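Local atomic coordinates of inositol monophosphatase family protein (Staphylococcus aureus, PDB entry 5I3S), a protein that probably hydrolyses inositol monophosphate or related sugar phosphates, as a phosphatase of the inositol monophosphatase family and the FIG superfamily. Residues Y4-Q8 / L123-K127; G77-D83 / S101-D107; N195-Y199 / V241-L246. One frame throughout, in Å; residues are numbered along the deposited sequence.

Interaction 1: residues Y4-Q8 / L123-K127; sequences YGFAQ and LYHAK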
ATOM      1  N   TYR A   4      14.859 -27.411  -0.542  1.00 31.03           N
ATOM      2  CA  TYR A   4      14.461 -26.165  -1.180  1.00 31.59           C
ATOM      3  C   TYR A   4      13.347 -26.349  -2.200  1.00 33.45           C
ATOM      4  O   TYR A   4      12.345 -25.622  -2.153  1.00 32.25           O
ATOM      5  CB  TYR A   4      15.658 -25.572  -1.906  1.00 31.01           C
ATOM      6  CG  TYR A   4      15.428 -24.198  -2.465  1.00 32.43           C
ATOM      7  CD1 TYR A   4      15.110 -23.135  -1.621  1.00 30.78           C
ATOM      8  CD2 TYR A   4      15.564 -23.941  -3.822  1.00 31.66           C
ATOM      9  CE1 TYR A   4      14.918 -21.856  -2.112  1.00 31.42           C
ATOM     10  CE2 TYR A   4      15.369 -22.665  -4.321  1.00 35.77           C
ATOM     11  CZ  TYR A   4      15.043 -21.621  -3.458  1.00 34.96           C
ATOM     12  OH  TYR A   4      14.861 -20.339  -3.940  1.00 36.85           O
ATOM     13  N   GLY A   5      13.544 -27.320  -3.112  1.00 30.39           N
ATOM     14  CA  GLY A   5      12.586 -27.642  -4.146  1.00 28.92           C
ATOM     15  C   GLY A   5      11.267 -28.117  -3.579  1.00 30.31           C
ATOM     16  O   GLY A   5      10.215 -27.670  -4.033  1.00 32.56           O
ATOM     17  N   PHE A   6      11.316 -29.043  -2.609  1.00 29.66           N
ATOM     18  CA  PHE A   6      10.124 -29.479  -1.832  1.00 27.89           C
ATOM     19  C   PHE A   6       9.384 -28.272  -1.197  1.00 26.44           C
ATOM     20  O   PHE A   6       8.158 -28.210  -1.219  1.00 26.58           O
ATOM     21  CB  PHE A   6      10.545 -30.522  -0.776  1.00 27.07           C
ATOM     22  CG  PHE A   6       9.490 -30.855   0.258  1.00 25.47           C
ATOM     23  CD1 PHE A   6       8.426 -31.689  -0.043  1.00 27.38           C
ATOM     24  CD2 PHE A   6       9.582 -30.377   1.529  1.00 24.01           C
ATOM     25  CE1 PHE A   6       7.463 -32.013   0.917  1.00 26.01           C
ATOM     26  CE2 PHE A   6       8.612 -30.669   2.483  1.00 24.78           C
ATOM     27  CZ  PHE A   6       7.552 -31.496   2.177  1.00 25.72           C
ATOM     28  N   ALA A   7      10.128 -27.304  -0.665  1.00 25.35           N
ATOM     29  CA  ALA A   7       9.489 -26.170  -0.004  1.00 25.75           C
ATOM     30  C   ALA A   7       8.760 -25.304  -1.018  1.00 25.36           C
ATOM     31  O   ALA A   7       7.636 -24.917  -0.816  1.00 24.79           O
ATOM     32  CB  ALA A   7      10.507 -25.357   0.774  1.00 25.69           C
ATOM     33  N   GLN A   8       9.441 -25.038  -2.124  1.00 26.86           N
ATOM     34  CA  GLN A   8       8.943 -24.243  -3.229  1.00 27.47           C
ATOM     35  C   GLN A   8       7.609 -24.751  -3.757  1.00 26.56           C
ATOM     36  O   GLN A   8       6.665 -23.992  -3.863  1.00 28.77           O
ATOM     37  CB  GLN A   8      10.011 -24.199  -4.313  1.00 29.70           C
ATOM     38  CG  GLN A   8       9.761 -23.283  -5.473  1.00 32.33           C
ATOM     39  CD  GLN A   8      11.043 -22.780  -6.080  1.00 34.50           C
ATOM     40  OE1 GLN A   8      11.910 -22.260  -5.387  1.00 38.70           O
ATOM     41  NE2 GLN A   8      11.180 -22.943  -7.378  1.00 37.08           N
ATOM     42  N   LEU A 123       5.963 -15.673  -6.331  1.00 20.47           N
ATOM     43  CA  LEU A 123       6.686 -16.300  -5.258  1.00 20.60           C
ATOM     44  C   LEU A 123       7.999 -15.605  -5.190  1.00 20.60           C
ATOM     45  O   LEU A 123       8.749 -15.641  -6.160  1.00 19.30           O
ATOM     46  CB  LEU A 123       6.924 -17.756  -5.576  1.00 21.15           C
ATOM     47  CG  LEU A 123       7.821 -18.526  -4.593  1.00 21.61           C
ATOM     48  CD1 LEU A 123       7.143 -18.663  -3.252  1.00 23.22           C
ATOM     49  CD2 LEU A 123       8.130 -19.882  -5.154  1.00 21.51           C
ATOM     50  N   TYR A 124       8.281 -14.956  -4.053  1.00 20.61           N
ATOM     51  CA  TYR A 124       9.633 -14.469  -3.795  1.00 19.56           C
ATOM     52  C   TYR A 124      10.377 -15.564  -3.032  1.00 18.97           C
ATOM     53  O   TYR A 124       9.830 -16.188  -2.135  1.00 19.16           O
ATOM     54  CB  TYR A 124       9.621 -13.129  -3.047  1.00 20.34           C
ATOM     55  CG  TYR A 124       8.734 -12.044  -3.742  1.00 20.49           C
ATOM     56  CD1 TYR A 124       9.282 -11.149  -4.657  1.00 20.12           C
ATOM     57  CD2 TYR A 124       7.382 -11.930  -3.440  1.00 18.48           C
ATOM     58  CE1 TYR A 124       8.494 -10.188  -5.299  1.00 21.51           C
ATOM     59  CE2 TYR A 124       6.588 -10.977  -4.047  1.00 19.44           C
ATOM     60  CZ  TYR A 124       7.132 -10.109  -4.969  1.00 19.90           C
ATOM     61  OH  TYR A 124       6.340  -9.188  -5.575  1.00 19.43           O
ATOM     62  N   HIS A 125      11.635 -15.772  -3.371  1.00 19.53           N
ATOM     63  CA  HIS A 125      12.391 -16.885  -2.838  1.00 20.81           C
ATOM     64  C   HIS A 125      13.912 -16.713  -3.006  1.00 21.04           C
ATOM     65  O   HIS A 125      14.399 -15.936  -3.848  1.00 19.73           O
ATOM     66  CB  HIS A 125      11.881 -18.233  -3.419  1.00 21.43           C
ATOM     67  CG  HIS A 125      12.054 -18.350  -4.894  1.00 23.78           C
ATOM     68  ND1 HIS A 125      12.930 -19.243  -5.477  1.00 24.82           N
ATOM     69  CD2 HIS A 125      11.470 -17.673  -5.913  1.00 24.48           C
ATOM     70  CE1 HIS A 125      12.884 -19.095  -6.795  1.00 25.24           C
ATOM     71  NE2 HIS A 125      12.000 -18.159  -7.081  1.00 24.49           N
ATOM     72  N   ALA A 126      14.636 -17.440  -2.156  1.00 21.54           N
ATOM     73  CA  ALA A 126      16.084 -17.257  -1.950  1.00 23.06           C
ATOM     74  C   ALA A 126      16.600 -18.431  -1.140  1.00 25.19           C
ATOM     75  O   ALA A 126      15.962 -18.843  -0.164  1.00 26.62           O
ATOM     76  CB  ALA A 126      16.346 -15.972  -1.204  1.00 22.61           C
ATOM     77  N   LYS A 127      17.689 -19.029  -1.574  1.00 27.41           N
ATOM     78  CA  LYS A 127      18.384 -20.006  -0.740  1.00 30.88           C
ATOM     79  C   LYS A 127      19.559 -19.236  -0.261  1.00 27.95           C
ATOM     80  O   LYS A 127      20.136 -18.511  -1.058  1.00 26.51           O
ATOM     81  CB  LYS A 127      18.781 -21.252  -1.541  1.00 34.41           C
ATOM     82  CG  LYS A 127      19.723 -22.203  -0.811  1.00 37.63           C
ATOM     83  CD  LYS A 127      19.899 -23.533  -1.540  1.00 42.98           C
ATOM     84  CE  LYS A 127      21.187 -24.288  -1.149  1.00 45.89           C
ATOM     85  NZ  LYS A 127      21.735 -24.037   0.220  1.00 47.64           N
TER
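Tyr4 OH and His125 ND1 are 2.7 Å apart and form the hydrogen bond that ties the helix segment 4-8 to the strand segment 123-127. The geometry allows either one to be the donor. The hydroxyl reaches the imidazole at its edge, near the ring plane. The two side chains cross at about a right angle. Tyr4 holds CG anti to its backbone N (chi1 -173°), and this carries the ring from the helix to the strand. His125 takes a different rotamer: chi1 of 63° places CG between the backbone N and the carbonyl carbon. Its other nitrogen, NE2, is bonded to Gly135 O, so the imidazole is fixed at both nitrogens. Lys127 adds an apolar contact. Its CB lies 4.2 Å from the centroid of the Tyr4 ring, over one face and offset toward the rim, in a CH-pi contact. The rest of the lysine leads away from the helix. One turn further on, Gln8 comes beside the same imidazole. Its OE1 is 3.2 Å from His125 ND1, but the angle is too poor for a hydrogen bond. The amide plane is turned 72° from the ring. Nearer the backbone, Gln8 CG packs 3.8 Å from Leu123 CD2. Segment 4-8 runs nearly antiparallel to segment 123-127. Helix 2-24 packs on one face of the larger sheet, where Tyr4 and Ala7 both meet Phe114 of strand 109-117. On the other face, Tyr124 packs on helices 184-193 and 206-218, and Ala126 on helix 206-218.

Interaction 2: residues G77-D83 / S101-D107; sequences GTVWVVD and SIGIYID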
ATOM      1  N   GLY A  77      18.541 -28.528  15.047  1.00 34.38           N
ATOM      2  CA  GLY A  77      17.938 -29.292  13.950  1.00 33.62           C
ATOM      3  C   GLY A  77      17.278 -28.406  12.914  1.00 31.87           C
ATOM      4  O   GLY A  77      17.639 -27.237  12.747  1.00 31.62           O
ATOM      5  N   THR A  78      16.328 -28.967  12.187  1.00 31.27           N
ATOM      6  CA  THR A  78      15.751 -28.248  11.042  1.00 32.46           C
ATOM      7  C   THR A  78      14.383 -27.702  11.457  1.00 29.52           C
ATOM      8  O   THR A  78      13.580 -28.438  12.034  1.00 26.30           O
ATOM      9  CB  THR A  78      15.696 -29.088   9.723  1.00 32.23           C
ATOM     10  OG1 THR A  78      17.012 -29.579   9.398  1.00 29.85           O
ATOM     11  CG2 THR A  78      15.201 -28.198   8.533  1.00 31.67           C
ATOM     12  N   VAL A  79      14.158 -26.407  11.179  1.00 28.13           N
ATOM     13  CA  VAL A  79      12.973 -25.706  11.634  1.00 31.05           C
ATOM     14  C   VAL A  79      12.286 -24.899  10.528  1.00 30.47           C
ATOM     15  O   VAL A  79      12.908 -24.038   9.927  1.00 26.89           O
ATOM     16  CB  VAL A  79      13.308 -24.799  12.825  1.00 32.84           C
ATOM     17  CG1 VAL A  79      12.075 -24.058  13.300  1.00 32.52           C
ATOM     18  CG2 VAL A  79      13.866 -25.664  13.946  1.00 34.39           C
ATOM     19  N   TRP A  80      10.994 -25.203  10.310  1.00 29.44           N
ATOM     20  CA  TRP A  80      10.142 -24.527   9.334  1.00 29.46           C
ATOM     21  C   TRP A  80       9.383 -23.478  10.106  1.00 27.14           C
ATOM     22  O   TRP A  80       8.623 -23.833  11.018  1.00 26.68           O
ATOM     23  CB  TRP A  80       9.143 -25.512   8.679  1.00 28.38           C
ATOM     24  CG  TRP A  80       9.797 -26.481   7.686  1.00 29.94           C
ATOM     25  CD1 TRP A  80      10.788 -27.353   7.946  1.00 30.16           C
ATOM     26  CD2 TRP A  80       9.501 -26.630   6.286  1.00 32.05           C
ATOM     27  NE1 TRP A  80      11.114 -28.062   6.823  1.00 30.28           N
ATOM     28  CE2 TRP A  80      10.343 -27.639   5.789  1.00 32.24           C
ATOM     29  CE3 TRP A  80       8.580 -26.031   5.415  1.00 31.22           C
ATOM     30  CZ2 TRP A  80      10.310 -28.060   4.463  1.00 32.88           C
ATOM     31  CZ3 TRP A  80       8.554 -26.440   4.096  1.00 33.29           C
ATOM     32  CH2 TRP A  80       9.419 -27.435   3.627  1.00 34.00           C
ATOM     33  N   VAL A  81       9.560 -22.203   9.771  1.00 22.80           N
ATOM     34  CA  VAL A  81       8.755 -21.183  10.473  1.00 23.69           C
ATOM     35  C   VAL A  81       7.715 -20.577   9.526  1.00 22.69           C
ATOM     36  O   VAL A  81       8.072 -19.883   8.571  1.00 22.61           O
ATOM     37  CB  VAL A  81       9.606 -20.200  11.349  1.00 23.08           C
ATOM     38  CG1 VAL A  81      10.943 -19.916  10.748  1.00 24.61           C
ATOM     39  CG2 VAL A  81       8.879 -18.929  11.709  1.00 22.29           C
ATOM     40  N   VAL A  82       6.439 -20.881   9.773  1.00 22.55           N
ATOM     41  CA  VAL A  82       5.425 -20.617   8.768  1.00 24.68           C
ATOM     42  C   VAL A  82       4.331 -19.677   9.240  1.00 25.30           C
ATOM     43  O   VAL A  82       3.796 -19.856  10.338  1.00 22.72           O
ATOM     44  CB  VAL A  82       4.887 -21.923   8.052  1.00 26.05           C
ATOM     45  CG1 VAL A  82       5.473 -23.203   8.583  1.00 25.84           C
ATOM     46  CG2 VAL A  82       3.368 -21.999   7.899  1.00 26.84           C
ATOM     47  N   ASP A  83       4.006 -18.681   8.397  1.00 25.36           N
ATOM     48  CA  ASP A  83       2.731 -17.947   8.518  1.00 26.28           C
ATOM     49  C   ASP A  83       1.834 -18.350   7.333  1.00 24.76           C
ATOM     50  O   ASP A  83       2.080 -17.947   6.172  1.00 25.06           O
ATOM     51  CB  ASP A  83       2.917 -16.417   8.581  1.00 27.44           C
ATOM     52  CG  ASP A  83       1.642 -15.686   9.104  1.00 28.69           C
ATOM     53  OD1 ASP A  83       0.580 -16.316   9.189  1.00 29.89           O
ATOM     54  OD2 ASP A  83       1.686 -14.469   9.384  1.00 29.77           O
ATOM     55  N   SER A 101       4.242 -17.295   4.107  1.00 17.11           N
ATOM     56  CA  SER A 101       5.659 -17.086   4.375  1.00 16.42           C
ATOM     57  C   SER A 101       6.289 -18.294   5.065  1.00 17.34           C
ATOM     58  O   SER A 101       5.804 -18.748   6.071  1.00 16.67           O
ATOM     59  CB  SER A 101       5.840 -15.881   5.309  1.00 15.68           C
ATOM     60  OG  SER A 101       7.221 -15.552   5.528  1.00 14.06           O
ATOM     61  N   ILE A 102       7.424 -18.757   4.564  1.00 19.79           N
ATOM     62  CA  ILE A 102       8.090 -19.952   5.098  1.00 20.58           C
ATOM     63  C   ILE A 102       9.541 -19.619   5.180  1.00 21.96           C
ATOM     64  O   ILE A 102      10.136 -19.246   4.183  1.00 22.46           O
ATOM     65  CB  ILE A 102       7.906 -21.197   4.179  1.00 20.80           C
ATOM     66  CG1 ILE A 102       6.501 -21.779   4.369  1.00 20.41           C
ATOM     67  CG2 ILE A 102       8.941 -22.269   4.446  1.00 20.53           C
ATOM     68  CD1 ILE A 102       6.134 -22.893   3.415  1.00 20.89           C
ATOM     69  N   GLY A 103      10.088 -19.696   6.390  1.00 22.11           N
ATOM     70  CA  GLY A 103      11.514 -19.604   6.582  1.00 22.14           C
ATOM     71  C   GLY A 103      11.993 -20.956   7.061  1.00 22.24           C
ATOM     72  O   GLY A 103      11.336 -21.639   7.881  1.00 22.20           O
ATOM     73  N   ILE A 104      13.126 -21.366   6.547  1.00 22.28           N
ATOM     74  CA  ILE A 104      13.680 -22.625   6.957  1.00 23.97           C
ATOM     75  C   ILE A 104      15.043 -22.390   7.481  1.00 22.73           C
ATOM     76  O   ILE A 104      15.851 -21.770   6.848  1.00 21.84           O
ATOM     77  CB  ILE A 104      13.735 -23.612   5.806  1.00 25.46           C
ATOM     78  CG1 ILE A 104      12.304 -23.916   5.380  1.00 25.17           C
ATOM     79  CG2 ILE A 104      14.512 -24.888   6.237  1.00 26.58           C
ATOM     80  CD1 ILE A 104      12.245 -24.800   4.142  1.00 29.13           C
ATOM     81  N   TYR A 105      15.286 -22.928   8.658  1.00 27.68           N
ATOM     82  CA  TYR A 105      16.537 -22.711   9.386  1.00 29.66           C
ATOM     83  C   TYR A 105      17.119 -24.068   9.760  1.00 28.86           C
ATOM     84  O   TYR A 105      16.373 -24.967  10.136  1.00 27.25           O
ATOM     85  CB  TYR A 105      16.262 -21.872  10.646  1.00 30.76           C
ATOM     86  CG  TYR A 105      16.195 -20.350  10.449  1.00 31.32           C
ATOM     87  CD1 TYR A 105      17.060 -19.524  11.149  1.00 33.02           C
ATOM     88  CD2 TYR A 105      15.237 -19.735   9.604  1.00 30.74           C
ATOM     89  CE1 TYR A 105      17.022 -18.137  11.013  1.00 34.82           C
ATOM     90  CE2 TYR A 105      15.188 -18.339   9.449  1.00 31.20           C
ATOM     91  CZ  TYR A 105      16.094 -17.527  10.160  1.00 32.57           C
ATOM     92  OH  TYR A 105      16.124 -16.125  10.093  1.00 27.51           O
ATOM     93  N   ILE A 106      18.444 -24.213   9.647  1.00 31.99           N
ATOM     94  CA  ILE A 106      19.138 -25.453  10.094  1.00 36.00           C
ATOM     95  C   ILE A 106      20.145 -25.153  11.219  1.00 35.36           C
ATOM     96  O   ILE A 106      21.047 -24.336  11.051  1.00 33.62           O
ATOM     97  CB  ILE A 106      19.838 -26.206   8.929  1.00 35.47           C
ATOM     98  CG1 ILE A 106      18.860 -26.485   7.777  1.00 36.36           C
ATOM     99  CG2 ILE A 106      20.426 -27.529   9.416  1.00 33.20           C
ATOM    100  CD1 ILE A 106      19.550 -26.590   6.422  1.00 37.75           C
ATOM    101  N   ASP A 107      19.960 -25.818  12.359  1.00 37.19           N
ATOM    102  CA  ASP A 107      20.799 -25.654  13.552  1.00 37.56           C
ATOM    103  C   ASP A 107      20.965 -24.194  13.884  1.00 37.71           C
ATOM    104  O   ASP A 107      22.086 -23.725  14.086  1.00 39.54           O
ATOM    105  CB  ASP A 107      22.163 -26.356  13.373  1.00 38.89           C
ATOM    106  CG  ASP A 107      22.036 -27.902  13.390  1.00 38.38           C
ATOM    107  OD1 ASP A 107      21.540 -28.458  14.396  1.00 37.05           O
ATOM    108  OD2 ASP A 107      22.411 -28.548  12.394  1.00 35.71           O
TER
HETATM  109  O   HOH W   1       8.007 -16.991   7.734  1.00 20.04           O
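Trp80 and Ile104 form the tightly packed part of this strand pair. Their side chains lie side by side and point the same way. Ile104 CD1 sits over the centre of the six-membered ring of Trp80, 3.7 Å from its centroid and 7° off the ring normal, a CH-pi contact. Chi1 of -64° sets Ile104 CG1 beside its backbone N, and the extended chain carries CD1 over the indole. Ile102 CG2 comes obliquely to the same ring, 3.9 Å from Trp80 CE3. Trp80 NE1 is bonded to His60 ND1, which helps to fix the rotation of the indole. Helix 2-24 covers this face through Leu3, Ala7 and Leu10. The two strands are antiparallel neighbours in the larger sheet of the sugar phosphatase fold. Val79-Tyr105, Val81-Gly103 and Asp83-Ser101 are the hydrogen-bonded pairs. Asp83 opens the sequence Asp-Pro-Ile-Asp-Gly-Thr, the metal-binding signature of the family. Its OD2 lies near carboxylate oxygens of Asp86 and Asp208, an arrangement consistent with a metal site. On the face of Val79, Val81 and Tyr105, Val81 CG1 leans over Gly103, 3.4 Å from Gly103 O. A water joins this face: it accepts from Ser101 OG at 2.7 Å and donates to Val81 O at 3.0 Å. Val81 O also accepts from Gly103 N, so two bonds hold it. In its side chains the other end is looser and more exposed. Thr78 OG1 stands 4.0 Å from Ile106 CG1. The backbone stays close there, and Asp107 N donates to Gly77 O at 2.7 Å. Gly77 N in turn donates to Asp107 OD1 at 3.1 Å. The donor stands above the carboxylate plane, 54° out of it, and Asp107 is exposed to solvent.

Interaction 3: residues N195-Y199 / V241-L246; sequences NLEAY and VGNRGL. With PO4 (phosphate ion), chain E.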
ATOM      1  N   ASN A 195      11.134  -1.398  -3.858  1.00 19.79           N
ATOM      2  CA  ASN A 195       9.900  -0.621  -3.833  1.00 20.12           C
ATOM      3  C   ASN A 195       9.755   0.292  -2.605  1.00 20.28           C
ATOM      4  O   ASN A 195       9.059   1.318  -2.668  1.00 20.36           O
ATOM      5  CB  ASN A 195       8.670  -1.534  -3.980  1.00 21.70           C
ATOM      6  CG  ASN A 195       8.280  -1.741  -5.436  1.00 25.29           C
ATOM      7  OD1 ASN A 195       9.086  -1.486  -6.376  1.00 25.76           O
ATOM      8  ND2 ASN A 195       7.039  -2.194  -5.654  1.00 25.47           N
ATOM      9  N   LEU A 196      10.387  -0.091  -1.505  1.00 18.91           N
ATOM     10  CA  LEU A 196      10.533   0.754  -0.341  1.00 19.40           C
ATOM     11  C   LEU A 196      12.011   0.719   0.052  1.00 19.98           C
ATOM     12  O   LEU A 196      12.647  -0.329  -0.058  1.00 23.32           O
ATOM     13  CB  LEU A 196       9.713   0.205   0.827  1.00 19.20           C
ATOM     14  CG  LEU A 196       8.186   0.095   0.774  1.00 20.26           C
ATOM     15  CD1 LEU A 196       7.649  -0.549   2.057  1.00 20.45           C
ATOM     16  CD2 LEU A 196       7.596   1.483   0.576  1.00 21.92           C
ATOM     17  N   GLU A 197      12.534   1.834   0.543  1.00 18.35           N
ATOM     18  CA  GLU A 197      13.907   1.906   0.981  1.00 19.37           C
ATOM     19  C   GLU A 197      14.015   1.451   2.390  1.00 18.73           C
ATOM     20  O   GLU A 197      15.056   0.927   2.763  1.00 20.32           O
ATOM     21  CB  GLU A 197      14.520   3.316   0.836  1.00 21.81           C
ATOM     22  CG  GLU A 197      14.949   3.700  -0.587  1.00 22.94           C
ATOM     23  CD  GLU A 197      13.841   4.195  -1.501  1.00 27.08           C
ATOM     24  OE1 GLU A 197      12.677   4.401  -1.092  1.00 29.21           O
ATOM     25  OE2 GLU A 197      14.153   4.437  -2.673  1.00 33.38           O
ATOM     26  N   ALA A 198      12.961   1.611   3.180  1.00 17.62           N
ATOM     27  CA  ALA A 198      12.921   0.972   4.484  1.00 16.23           C
ATOM     28  C   ALA A 198      11.500   0.710   4.980  1.00 15.84           C
ATOM     29  O   ALA A 198      10.541   1.311   4.509  1.00 14.76           O
ATOM     30  CB  ALA A 198      13.657   1.819   5.498  1.00 16.91           C
ATOM     31  N   TYR A 199      11.422  -0.174   5.973  1.00 15.39           N
ATOM     32  CA  TYR A 199      10.213  -0.585   6.625  1.00 15.58           C
ATOM     33  C   TYR A 199      10.521  -0.758   8.138  1.00 16.85           C
ATOM     34  O   TYR A 199      11.593  -1.238   8.528  1.00 16.05           O
ATOM     35  CB  TYR A 199       9.730  -1.913   6.031  1.00 15.64           C
ATOM     36  CG  TYR A 199       8.618  -2.549   6.817  1.00 15.93           C
ATOM     37  CD1 TYR A 199       7.385  -1.898   6.957  1.00 15.92           C
ATOM     38  CD2 TYR A 199       8.776  -3.794   7.422  1.00 16.83           C
ATOM     39  CE1 TYR A 199       6.343  -2.456   7.679  1.00 15.77           C
ATOM     40  CE2 TYR A 199       7.749  -4.372   8.172  1.00 16.71           C
ATOM     41  CZ  TYR A 199       6.513  -3.705   8.275  1.00 16.92           C
ATOM     42  OH  TYR A 199       5.481  -4.222   9.055  1.00 17.24           O
ATOM     43  N   VAL A 241      14.324  -2.558   8.695  1.00 17.31           N
ATOM     44  CA  VAL A 241      14.972  -3.139   7.523  1.00 15.50           C
ATOM     45  C   VAL A 241      15.082  -2.086   6.448  1.00 16.16           C
ATOM     46  O   VAL A 241      14.257  -1.144   6.362  1.00 15.63           O
ATOM     47  CB  VAL A 241      14.264  -4.377   6.960  1.00 15.18           C
ATOM     48  CG1 VAL A 241      14.167  -5.467   8.015  1.00 15.41           C
ATOM     49  CG2 VAL A 241      12.898  -4.077   6.405  1.00 16.23           C
ATOM     50  N   GLY A 242      16.125  -2.218   5.650  1.00 15.37           N
ATOM     51  CA  GLY A 242      16.402  -1.218   4.659  1.00 16.36           C
ATOM     52  C   GLY A 242      17.653  -1.529   3.846  1.00 15.63           C
ATOM     53  O   GLY A 242      18.353  -2.499   4.109  1.00 14.39           O
ATOM     54  N   ASN A 243      17.928  -0.671   2.892  1.00 16.54           N
ATOM     55  CA  ASN A 243      19.249  -0.639   2.280  1.00 18.16           C
ATOM     56  C   ASN A 243      20.254  -0.206   3.354  1.00 19.44           C
ATOM     57  O   ASN A 243      19.895   0.460   4.325  1.00 21.60           O
ATOM     58  CB  ASN A 243      19.271   0.214   0.994  1.00 18.19           C
ATOM     59  CG  ASN A 243      19.138   1.730   1.212  1.00 19.24           C
ATOM     60  OD1 ASN A 243      20.021   2.395   1.772  1.00 20.25           O
ATOM     61  ND2 ASN A 243      18.093   2.305   0.648  1.00 19.61           N
ATOM     62  N   ARG A 244      21.474  -0.699   3.233  1.00 21.11           N
ATOM     63  CA  ARG A 244      22.567  -0.452   4.185  1.00 22.23           C
ATOM     64  C   ARG A 244      22.654   0.950   4.620  1.00 20.62           C
ATOM     65  O   ARG A 244      22.541   1.243   5.810  1.00 19.52           O
ATOM     66  CB  ARG A 244      23.899  -0.901   3.605  1.00 24.74           C
ATOM     67  CG  ARG A 244      24.052  -2.390   3.795  1.00 28.70           C
ATOM     68  CD  ARG A 244      25.142  -3.072   2.980  1.00 32.86           C
ATOM     69  NE  ARG A 244      25.006  -4.496   3.279  1.00 39.72           N
ATOM     70  CZ  ARG A 244      25.399  -5.103   4.409  1.00 42.87           C
ATOM     71  NH1 ARG A 244      26.057  -4.446   5.361  1.00 44.48           N
ATOM     72  NH2 ARG A 244      25.154  -6.405   4.583  1.00 44.13           N
ATOM     73  N   GLY A 245      22.755   1.828   3.643  1.00 21.16           N
ATOM     74  CA  GLY A 245      22.974   3.229   3.916  1.00 23.09           C
ATOM     75  C   GLY A 245      21.903   3.827   4.820  1.00 24.09           C
ATOM     76  O   GLY A 245      22.161   4.524   5.796  1.00 24.16           O
ATOM     77  N   LEU A 246      20.659   3.588   4.516  1.00 22.60           N
ATOM     78  CA  LEU A 246      19.758   4.324   5.287  1.00 22.74           C
ATOM     79  C   LEU A 246      19.229   3.579   6.490  1.00 20.71           C
ATOM     80  O   LEU A 246      18.655   4.203   7.390  1.00 18.42           O
ATOM     81  CB  LEU A 246      18.706   4.861   4.420  1.00 24.54           C
ATOM     82  CG  LEU A 246      17.370   4.356   4.732  1.00 23.85           C
ATOM     83  CD1 LEU A 246      16.498   5.505   4.292  1.00 23.63           C
ATOM     84  CD2 LEU A 246      17.289   2.991   4.033  1.00 23.75           C
TER
HETATM   85  P   PO4 E 301       2.028  -2.896   8.596  1.00 22.19           P
HETATM   86  O1  PO4 E 301       2.036  -4.168   7.775  1.00 22.65           O
HETATM   87  O2  PO4 E 301       0.815  -2.838   9.449  1.00 19.29           O
HETATM   88  O3  PO4 E 301       2.060  -1.750   7.596  1.00 22.45           O
HETATM   89  O4  PO4 E 301       3.296  -2.851   9.414  1.00 19.19           O
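Glu197 and Asn243 lie side by side and point the same way. Asn243 ND2 is 3.7 Å from Glu197 CG, and the carboxylate and amide planes are nearly perpendicular, 88° apart. The glutamate bends at chi2 (81°), which turns its carboxylate away from the amide. Its oxygens bond to Ile151 N and to His93 of the second subunit. Asn243 has CG between the backbone N and the carbonyl carbon (chi1 71°). In this rotamer OD1 folds back over the start of helix 244-255 and accepts from Leu246 N at 3.1 Å, with the donor above the carbonyl plane. Asn243 is therefore the N-cap of this helix. Its ND2 bonds to Ser145 OG, so both ends of the amide are engaged. The backbones pair as an antiparallel ladder in the smaller sheet of the fold, where strand 198-201 lies between strands 151-153 and 237-242. Tyr199 and Val241 exchange two hydrogen bonds, and Asn243 N adds a longer one to Glu197 O at 3.3 Å. Next to this pair, Ala198 faces Gly242, which has no side chain, and their CA atoms come within 4.1 Å. Leu246 CD2 packs 4.1 Å from Ala198 CB. On the other face, Tyr199 CB rests 3.9 Å from Val241 CG2. The end of the tyrosine leads away from Val241, and its side chain touches Ala184, Glu187 and Val191 of helix 184-193. At its far end Tyr199 OH donates to phosphate O4 at 2.6 Å. That oxygen lies at the ring edge, in the ring plane. The phosphate ion probably came from the crystallisation liquor.

Interactions 1 and 2 both involve the larger sheet, and their centres are about 12 Å apart. They touch directly: Phe6 CE2 and Ala7 CB of the helix reach Trp80 CH2 at 3.5 and 3.7 Å, and Ala7 CB is 3.8 Å from Ile104 CD1. The helix of interaction 1 thus also packs on the Trp80 face of interaction 2. Interaction 3 belongs to the smaller sheet. Its centre is about 23 Å from that of interaction 1 and about 24 Å from that of interaction 2, which lies across the centre of the chain. Phosphate O1 is 10.4 Å from Asp83 OD2, so this phosphate does not touch that aspartate, a probable metal ligand by its family signature.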